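Local atomic coordinates of DUF6836 domain-containing protein (Clostridium leptum, PDB entry 4PW1), a protein that is of unknown function, an orphan whose unusual fold sets a nine-stranded antiparallel beta sheet among surrounding alpha-helices. Residues B[44-55]-B[64-73]; B[100-108]-B[194-202]. One frame throughout, in Å; residues are numbered along the deposited sequence.

Contact 1 (B[44-55]-B[64-73]); sequences EEIVSFAANSVR and DEELYPLIKF
Val47 drives its CG1 methyl straight into the face of Tyr68, 3.6 Å from the ring centroid and only 2° off the ring normal, a CH-pi contact with all six ring carbons. The valine can do this because CG1 stands opposite the backbone N (chi1 176°), while CG2 turns to Ile71. Tyr68 OH, beside Ser48 CB, donates to Glu44 OE2 at 2.7 Å, meeting the carboxylate on its anti side, so the ring is fixed at its face and at its hydroxyl end.

One turn on, the small Ala51 makes a hollow. Ile71 CD1 fits into it, 3.6 Å from Ala51 N, and Leu67 CD1, also from 64-73, lies 3.8 Å from Ala51 O. Ala50 offers a second shallow spot: its CB touches the edge of the Phe73 ring at CE1 (3.7 Å), while Ile46 CG2 sits above one face, off-centre near CE1.

At the far end Arg55, bent at chi3 (-73°), forms a salt bridge in which NH1 and NH2 both point end-on at the single oxygen Asp64 OD1, 2.9 and 2.8 Å away in the guanidinium plane. Asn52 OD1 and Trp62 O take further N-H groups of this arginine. Helix 44-58 is thus packed on the chain that returns to the sheet, with Leu67, Ile71 and Phe73 also reaching strand 80-89 and Phe49 and Asn52 facing helix 173-190.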
# COMPACT_ATOMS: atom_id res chain seq x y z
N GLU B 44 -22.74 -20.44 9.98
CA GLU B 44 -23.60 -20.64 8.81
C GLU B 44 -24.17 -19.38 8.19
O GLU B 44 -24.27 -19.29 6.96
CB GLU B 44 -24.74 -21.63 9.12
CG GLU B 44 -25.32 -22.24 7.85
CD GLU B 44 -26.38 -21.34 7.22
OE1 GLU B 44 -26.95 -20.55 7.97
OE2 GLU B 44 -26.62 -21.37 5.99
N GLU B 45 -24.53 -18.41 9.01
CA GLU B 45 -25.07 -17.14 8.50
C GLU B 45 -24.02 -16.38 7.70
O GLU B 45 -24.35 -15.64 6.75
CB GLU B 45 -25.54 -16.25 9.65
CG GLU B 45 -26.75 -16.84 10.37
CD GLU B 45 -27.69 -15.77 10.89
OE1 GLU B 45 -28.69 -15.42 10.18
OE2 GLU B 45 -27.40 -15.28 11.98
N ILE B 46 -22.76 -16.52 8.10
CA ILE B 46 -21.71 -15.85 7.36
C ILE B 46 -21.48 -16.57 6.04
O ILE B 46 -21.37 -15.92 4.98
CB ILE B 46 -20.44 -15.70 8.21
CG1 ILE B 46 -20.76 -14.63 9.26
CG2 ILE B 46 -19.30 -15.25 7.33
CD1 ILE B 46 -19.73 -14.41 10.32
N VAL B 47 -21.51 -17.89 6.08
CA VAL B 47 -21.36 -18.67 4.87
C VAL B 47 -22.47 -18.38 3.85
O VAL B 47 -22.20 -18.14 2.70
CB VAL B 47 -21.22 -20.16 5.17
CG1 VAL B 47 -21.18 -20.97 3.87
CG2 VAL B 47 -19.94 -20.39 5.98
N SER B 48 -23.73 -18.35 4.31
CA SER B 48 -24.83 -18.05 3.45
C SER B 48 -24.68 -16.68 2.82
O SER B 48 -24.86 -16.51 1.61
CB SER B 48 -26.13 -18.12 4.28
OG SER B 48 -27.15 -17.69 3.46
N PHE B 49 -24.35 -15.68 3.63
CA PHE B 49 -24.14 -14.37 3.12
C PHE B 49 -23.00 -14.32 2.06
O PHE B 49 -23.11 -13.64 1.02
CB PHE B 49 -23.84 -13.39 4.26
CG PHE B 49 -23.49 -12.01 3.78
CD1 PHE B 49 -24.48 -11.11 3.47
CD2 PHE B 49 -22.17 -11.62 3.63
CE1 PHE B 49 -24.17 -9.84 3.00
CE2 PHE B 49 -21.86 -10.35 3.15
CZ PHE B 49 -22.86 -9.45 2.83
N ALA B 50 -21.91 -15.02 2.32
CA ALA B 50 -20.78 -15.04 1.38
C ALA B 50 -21.15 -15.74 0.03
O ALA B 50 -20.77 -15.26 -1.05
CB ALA B 50 -19.60 -15.74 2.01
N ALA B 51 -21.83 -16.88 0.09
CA ALA B 51 -22.35 -17.54 -1.12
C ALA B 51 -23.20 -16.61 -1.98
O ALA B 51 -23.01 -16.53 -3.21
CB ALA B 51 -23.17 -18.76 -0.76
N ASN B 52 -24.12 -15.90 -1.35
CA ASN B 52 -24.93 -14.93 -2.07
C ASN B 52 -24.10 -13.71 -2.58
O ASN B 52 -24.34 -13.17 -3.66
CB ASN B 52 -26.06 -14.49 -1.18
CG ASN B 52 -27.13 -15.56 -1.09
OD1 ASN B 52 -27.87 -15.76 -2.03
ND2 ASN B 52 -27.20 -16.24 0.01
N SER B 53 -23.13 -13.28 -1.80
CA SER B 53 -22.22 -12.20 -2.25
C SER B 53 -21.47 -12.58 -3.53
O SER B 53 -21.39 -11.78 -4.48
CB SER B 53 -21.24 -11.86 -1.16
OG SER B 53 -21.92 -11.33 -0.02
N VAL B 54 -20.96 -13.80 -3.58
CA VAL B 54 -20.29 -14.31 -4.77
C VAL B 54 -21.22 -14.23 -5.98
O VAL B 54 -20.84 -13.67 -7.03
CB VAL B 54 -19.77 -15.75 -4.57
CG1 VAL B 54 -19.28 -16.36 -5.89
CG2 VAL B 54 -18.68 -15.80 -3.49
N ARG B 55 -22.45 -14.75 -5.85
CA ARG B 55 -23.38 -14.72 -6.99
C ARG B 55 -23.84 -13.31 -7.41
O ARG B 55 -23.94 -13.01 -8.60
CB ARG B 55 -24.62 -15.59 -6.72
CG ARG B 55 -24.35 -17.10 -6.72
CD ARG B 55 -25.67 -17.86 -6.66
NE ARG B 55 -26.24 -17.75 -5.32
CZ ARG B 55 -25.99 -18.60 -4.33
NH1 ARG B 55 -25.15 -19.62 -4.46
NH2 ARG B 55 -26.53 -18.39 -3.16
N ASP B 64 -25.20 -23.13 -3.76
CA ASP B 64 -24.78 -23.26 -2.38
C ASP B 64 -24.08 -24.59 -2.12
O ASP B 64 -23.09 -24.67 -1.41
CB ASP B 64 -25.98 -23.08 -1.43
CG ASP B 64 -26.41 -21.62 -1.30
OD1 ASP B 64 -25.70 -20.72 -1.78
OD2 ASP B 64 -27.43 -21.34 -0.71
N GLU B 65 -24.60 -25.64 -2.74
CA GLU B 65 -24.01 -26.95 -2.63
C GLU B 65 -22.57 -26.95 -3.14
O GLU B 65 -21.70 -27.55 -2.53
CB GLU B 65 -24.84 -27.99 -3.40
CG GLU B 65 -24.17 -29.35 -3.35
CD GLU B 65 -25.00 -30.53 -3.83
OE1 GLU B 65 -26.13 -30.34 -4.33
OE2 GLU B 65 -24.48 -31.67 -3.73
N GLU B 66 -22.29 -26.22 -4.21
CA GLU B 66 -20.89 -26.10 -4.69
C GLU B 66 -20.03 -25.14 -3.84
O GLU B 66 -18.86 -25.39 -3.60
CB GLU B 66 -20.87 -25.63 -6.15
CG GLU B 66 -21.73 -26.44 -7.11
CD GLU B 66 -21.92 -25.86 -8.53
OE1 GLU B 66 -22.45 -24.76 -8.75
OE2 GLU B 66 -21.56 -26.57 -9.47
N LEU B 67 -20.60 -24.04 -3.38
CA LEU B 67 -19.80 -23.04 -2.63
C LEU B 67 -19.57 -23.39 -1.15
O LEU B 67 -18.51 -23.10 -0.63
CB LEU B 67 -20.45 -21.67 -2.70
CG LEU B 67 -20.49 -21.11 -4.13
CD1 LEU B 67 -21.22 -19.78 -4.11
CD2 LEU B 67 -19.07 -20.98 -4.70
N TYR B 68 -20.58 -23.95 -0.48
CA TYR B 68 -20.50 -24.15 0.99
C TYR B 68 -19.24 -24.88 1.43
O TYR B 68 -18.54 -24.40 2.29
CB TYR B 68 -21.76 -24.86 1.53
CG TYR B 68 -22.81 -23.91 2.04
CD1 TYR B 68 -23.27 -22.85 1.25
CD2 TYR B 68 -23.36 -24.07 3.29
CE1 TYR B 68 -24.23 -21.97 1.69
CE2 TYR B 68 -24.35 -23.22 3.75
CZ TYR B 68 -24.79 -22.19 2.96
OH TYR B 68 -25.72 -21.34 3.43
N PRO B 69 -18.89 -25.98 0.76
CA PRO B 69 -17.66 -26.64 1.15
C PRO B 69 -16.39 -25.83 0.96
O PRO B 69 -15.38 -26.16 1.56
CB PRO B 69 -17.61 -27.88 0.24
CG PRO B 69 -19.02 -28.10 -0.22
CD PRO B 69 -19.61 -26.73 -0.30
N LEU B 70 -16.42 -24.77 0.16
CA LEU B 70 -15.21 -24.01 -0.14
C LEU B 70 -15.12 -22.71 0.66
O LEU B 70 -14.06 -22.10 0.76
CB LEU B 70 -15.17 -23.66 -1.63
CG LEU B 70 -15.25 -24.85 -2.59
CD1 LEU B 70 -15.24 -24.35 -4.02
CD2 LEU B 70 -14.07 -25.78 -2.36
N ILE B 71 -16.23 -22.26 1.22
CA ILE B 71 -16.22 -21.01 1.99
C ILE B 71 -15.71 -21.26 3.42
O ILE B 71 -16.49 -21.54 4.31
CB ILE B 71 -17.61 -20.39 2.01
CG1 ILE B 71 -18.00 -20.04 0.56
CG2 ILE B 71 -17.64 -19.14 2.86
CD1 ILE B 71 -19.47 -19.64 0.40
N LYS B 72 -14.43 -21.04 3.64
CA LYS B 72 -13.79 -21.27 4.92
C LYS B 72 -13.21 -20.01 5.54
O LYS B 72 -12.01 -19.65 5.35
CB LYS B 72 -12.73 -22.35 4.76
CG LYS B 72 -13.33 -23.71 4.40
CD LYS B 72 -12.27 -24.80 4.52
CE LYS B 72 -11.44 -24.88 3.26
NZ LYS B 72 -12.20 -25.52 2.15
N PHE B 73 -14.07 -19.30 6.26
CA PHE B 73 -13.65 -18.11 6.98
C PHE B 73 -12.71 -18.43 8.11
O PHE B 73 -12.78 -19.52 8.72
CB PHE B 73 -14.85 -17.31 7.49
CG PHE B 73 -15.49 -16.44 6.44
CD1 PHE B 73 -16.46 -16.94 5.60
CD2 PHE B 73 -15.06 -15.11 6.26
CE1 PHE B 73 -17.05 -16.12 4.63
CE2 PHE B 73 -15.65 -14.30 5.33
CZ PHE B 73 -16.65 -14.80 4.50

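Contact 2 (B[100-108]-B[194-202]); sequences MALDPNGLC and SDYIGDNLY
The Tyr196 ring carries Leu102 CD2 over one face, displaced toward CG; the methyl is 3.6 Å from Tyr196 CG and 26° off the normal through the centroid. Gly106 CA approaches the same ring obliquely. A chi1 of -67° swings the ring away from its own carbonyl carbon and against Leu102.

The carbonyl oxygen of Tyr196 accepts from Leu107 N at 2.8 Å in a nearly straight bond (169°). Gly106, with its positive phi, brings its CA against this oxygen in a CA-H...O contact. Beyond it, Leu107 and Ile197 run alongside each other, CD2 to CD1.

Asn200 ND2 gives a weak bond to Leu107 O, 3.1 Å away, and Asn200 OD1 is held by Tyr252. One water joins ND2 to Asp103 OD1; another donates to both Asn105 O and Tyr196 O. Asp195 OD1 accepts from Ile197 N and Gly198 N, capping the turn that leads into helix 198-210.

Since most of the polar links use main-chain atoms of the 103-106 type I turn and the residue after it, the joint probably depends more on the shape of the hairpin than on charge; no salt bridge crosses it, and the Asp103 carboxylate takes part through a water.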
# COMPACT_ATOMS: atom_id res chain seq x y z
N MSE B 100 -12.87 -11.89 0.92
CA MSE B 100 -13.87 -11.17 1.67
C MSE B 100 -13.47 -10.99 3.07
O MSE B 100 -12.67 -11.74 3.60
CB MSE B 100 -15.23 -11.92 1.74
CG MSE B 100 -15.76 -12.21 0.38
SE MSE B 100 -17.61 -13.08 0.49
CE MSE B 100 -18.36 -11.93 1.60
N ALA B 101 -14.04 -9.98 3.70
CA ALA B 101 -13.84 -9.80 5.14
C ALA B 101 -15.03 -9.12 5.75
O ALA B 101 -15.65 -8.24 5.14
CB ALA B 101 -12.61 -8.98 5.41
N LEU B 102 -15.27 -9.48 7.00
CA LEU B 102 -16.26 -8.82 7.84
C LEU B 102 -15.62 -8.33 9.11
O LEU B 102 -14.76 -9.00 9.69
CB LEU B 102 -17.39 -9.80 8.19
CG LEU B 102 -18.28 -10.16 7.00
CD1 LEU B 102 -17.74 -11.37 6.28
CD2 LEU B 102 -19.68 -10.44 7.50
N ASP B 103 -16.07 -7.15 9.53
CA ASP B 103 -15.71 -6.56 10.80
C ASP B 103 -17.01 -6.29 11.58
O ASP B 103 -18.08 -6.66 11.13
CB ASP B 103 -14.83 -5.33 10.56
CG ASP B 103 -15.57 -4.10 9.99
OD1 ASP B 103 -16.80 -4.10 9.84
OD2 ASP B 103 -14.88 -3.09 9.68
N PRO B 104 -16.93 -5.65 12.74
CA PRO B 104 -18.19 -5.45 13.50
C PRO B 104 -19.26 -4.62 12.80
O PRO B 104 -20.41 -4.71 13.19
CB PRO B 104 -17.73 -4.75 14.78
CG PRO B 104 -16.29 -5.21 14.96
CD PRO B 104 -15.76 -5.28 13.55
N ASN B 105 -18.92 -3.86 11.77
CA ASN B 105 -19.92 -3.13 11.00
C ASN B 105 -20.46 -3.91 9.80
O ASN B 105 -21.31 -3.40 9.09
CB ASN B 105 -19.38 -1.80 10.53
CG ASN B 105 -19.29 -0.80 11.66
OD1 ASN B 105 -20.29 -0.50 12.30
ND2 ASN B 105 -18.10 -0.31 11.92
N GLY B 106 -20.00 -5.13 9.59
CA GLY B 106 -20.51 -5.96 8.48
C GLY B 106 -19.46 -6.19 7.41
O GLY B 106 -18.27 -6.36 7.70
N LEU B 107 -19.92 -6.27 6.16
CA LEU B 107 -19.05 -6.57 5.03
C LEU B 107 -18.22 -5.35 4.73
O LEU B 107 -18.74 -4.33 4.34
CB LEU B 107 -19.85 -6.97 3.78
CG LEU B 107 -19.03 -7.34 2.55
CD1 LEU B 107 -18.23 -8.64 2.80
CD2 LEU B 107 -19.91 -7.53 1.33
N CYS B 108 -16.91 -5.47 4.92
CA CYS B 108 -15.99 -4.33 4.72
C CYS B 108 -15.02 -4.55 3.57
O CYS B 108 -14.28 -3.66 3.21
CB CYS B 108 -15.23 -4.04 6.02
SG CYS B 108 -14.25 -5.40 6.68
N SER B 194 -29.06 -13.11 8.04
CA SER B 194 -28.35 -11.90 8.44
C SER B 194 -27.87 -11.09 7.22
O SER B 194 -27.31 -11.63 6.26
CB SER B 194 -27.18 -12.27 9.32
OG SER B 194 -27.63 -12.88 10.50
N ASP B 195 -28.16 -9.79 7.24
CA ASP B 195 -27.85 -8.92 6.14
C ASP B 195 -26.61 -8.12 6.56
O ASP B 195 -26.72 -7.13 7.27
CB ASP B 195 -29.00 -7.98 5.80
CG ASP B 195 -28.59 -6.90 4.81
OD1 ASP B 195 -27.46 -7.00 4.23
OD2 ASP B 195 -29.37 -5.94 4.60
N TYR B 196 -25.45 -8.57 6.13
CA TYR B 196 -24.20 -7.88 6.53
C TYR B 196 -23.79 -6.73 5.62
O TYR B 196 -22.73 -6.13 5.83
CB TYR B 196 -23.03 -8.88 6.59
CG TYR B 196 -23.21 -9.89 7.69
CD1 TYR B 196 -23.14 -9.51 9.04
CD2 TYR B 196 -23.53 -11.19 7.40
CE1 TYR B 196 -23.35 -10.45 10.06
CE2 TYR B 196 -23.74 -12.13 8.38
CZ TYR B 196 -23.66 -11.76 9.71
OH TYR B 196 -23.88 -12.73 10.63
N ILE B 197 -24.60 -6.38 4.62
CA ILE B 197 -24.29 -5.23 3.77
C ILE B 197 -25.25 -4.01 3.91
O ILE B 197 -24.85 -2.87 3.67
CB ILE B 197 -24.13 -5.63 2.27
CG1 ILE B 197 -23.39 -4.48 1.55
CG2 ILE B 197 -25.48 -5.96 1.60
CD1 ILE B 197 -22.79 -4.84 0.22
N GLY B 198 -26.49 -4.27 4.32
CA GLY B 198 -27.57 -3.22 4.33
C GLY B 198 -27.23 -2.00 5.14
O GLY B 198 -27.46 -0.85 4.71
N ASP B 199 -26.60 -2.23 6.29
CA ASP B 199 -26.18 -1.13 7.16
C ASP B 199 -25.09 -0.27 6.55
O ASP B 199 -24.88 0.87 7.01
CB ASP B 199 -25.71 -1.64 8.54
CG ASP B 199 -26.85 -2.13 9.41
OD1 ASP B 199 -27.98 -2.01 9.01
OD2 ASP B 199 -26.60 -2.67 10.51
N ASN B 200 -24.36 -0.79 5.55
CA ASN B 200 -23.28 -0.04 4.90
C ASN B 200 -23.64 0.70 3.60
O ASN B 200 -22.82 1.49 3.08
CB ASN B 200 -22.08 -0.99 4.66
CG ASN B 200 -21.38 -1.37 5.95
OD1 ASN B 200 -21.53 -0.69 6.97
ND2 ASN B 200 -20.61 -2.48 5.90
N LEU B 201 -24.86 0.47 3.10
CA LEU B 201 -25.25 0.95 1.77
C LEU B 201 -25.28 2.47 1.70
O LEU B 201 -24.76 3.06 0.74
CB LEU B 201 -26.63 0.39 1.34
CG LEU B 201 -26.75 -1.12 1.18
CD1 LEU B 201 -28.20 -1.48 0.86
CD2 LEU B 201 -25.81 -1.59 0.10
N TYR B 202 -25.89 3.11 2.69
CA TYR B 202 -25.93 4.56 2.70
C TYR B 202 -24.48 5.13 2.70
O TYR B 202 -24.15 6.04 1.96
CB TYR B 202 -26.74 5.12 3.88
CG TYR B 202 -26.69 6.61 3.88
CD1 TYR B 202 -27.57 7.35 3.10
CD2 TYR B 202 -25.70 7.30 4.58
CE1 TYR B 202 -27.47 8.73 3.01
CE2 TYR B 202 -25.58 8.68 4.50
CZ TYR B 202 -26.46 9.38 3.71
OH TYR B 202 -26.39 10.74 3.64
O HOH W 1 -18.15 -2.73 7.56
O HOH W 2 -23.33 -3.72 7.10

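How the contacts relate
Both contacts are largely buried, and strand 95-103, which belongs to contact 2, is touched by contact 1. Contact 1 joins near neighbours in sequence, whereas contact 2 brings together parts of the chain 86 residues apart. Helix 44-58 links them: Phe49 meets the Tyr196 ring edge-to-face, and Ala50 CB packs against Met100 SE, while Phe73 CE2 touches Leu102 CD1 at 3.7 Å. Glu45 OE1 probably bonds to Ser194 OG. Contact 1 is mainly hydrocarbon and ring packing, with charged and hydroxyl groups toward its margins; contact 2, smaller and nearer the centre of the chain, relies on one straight backbone bond, a weak amide bond and bridging waters.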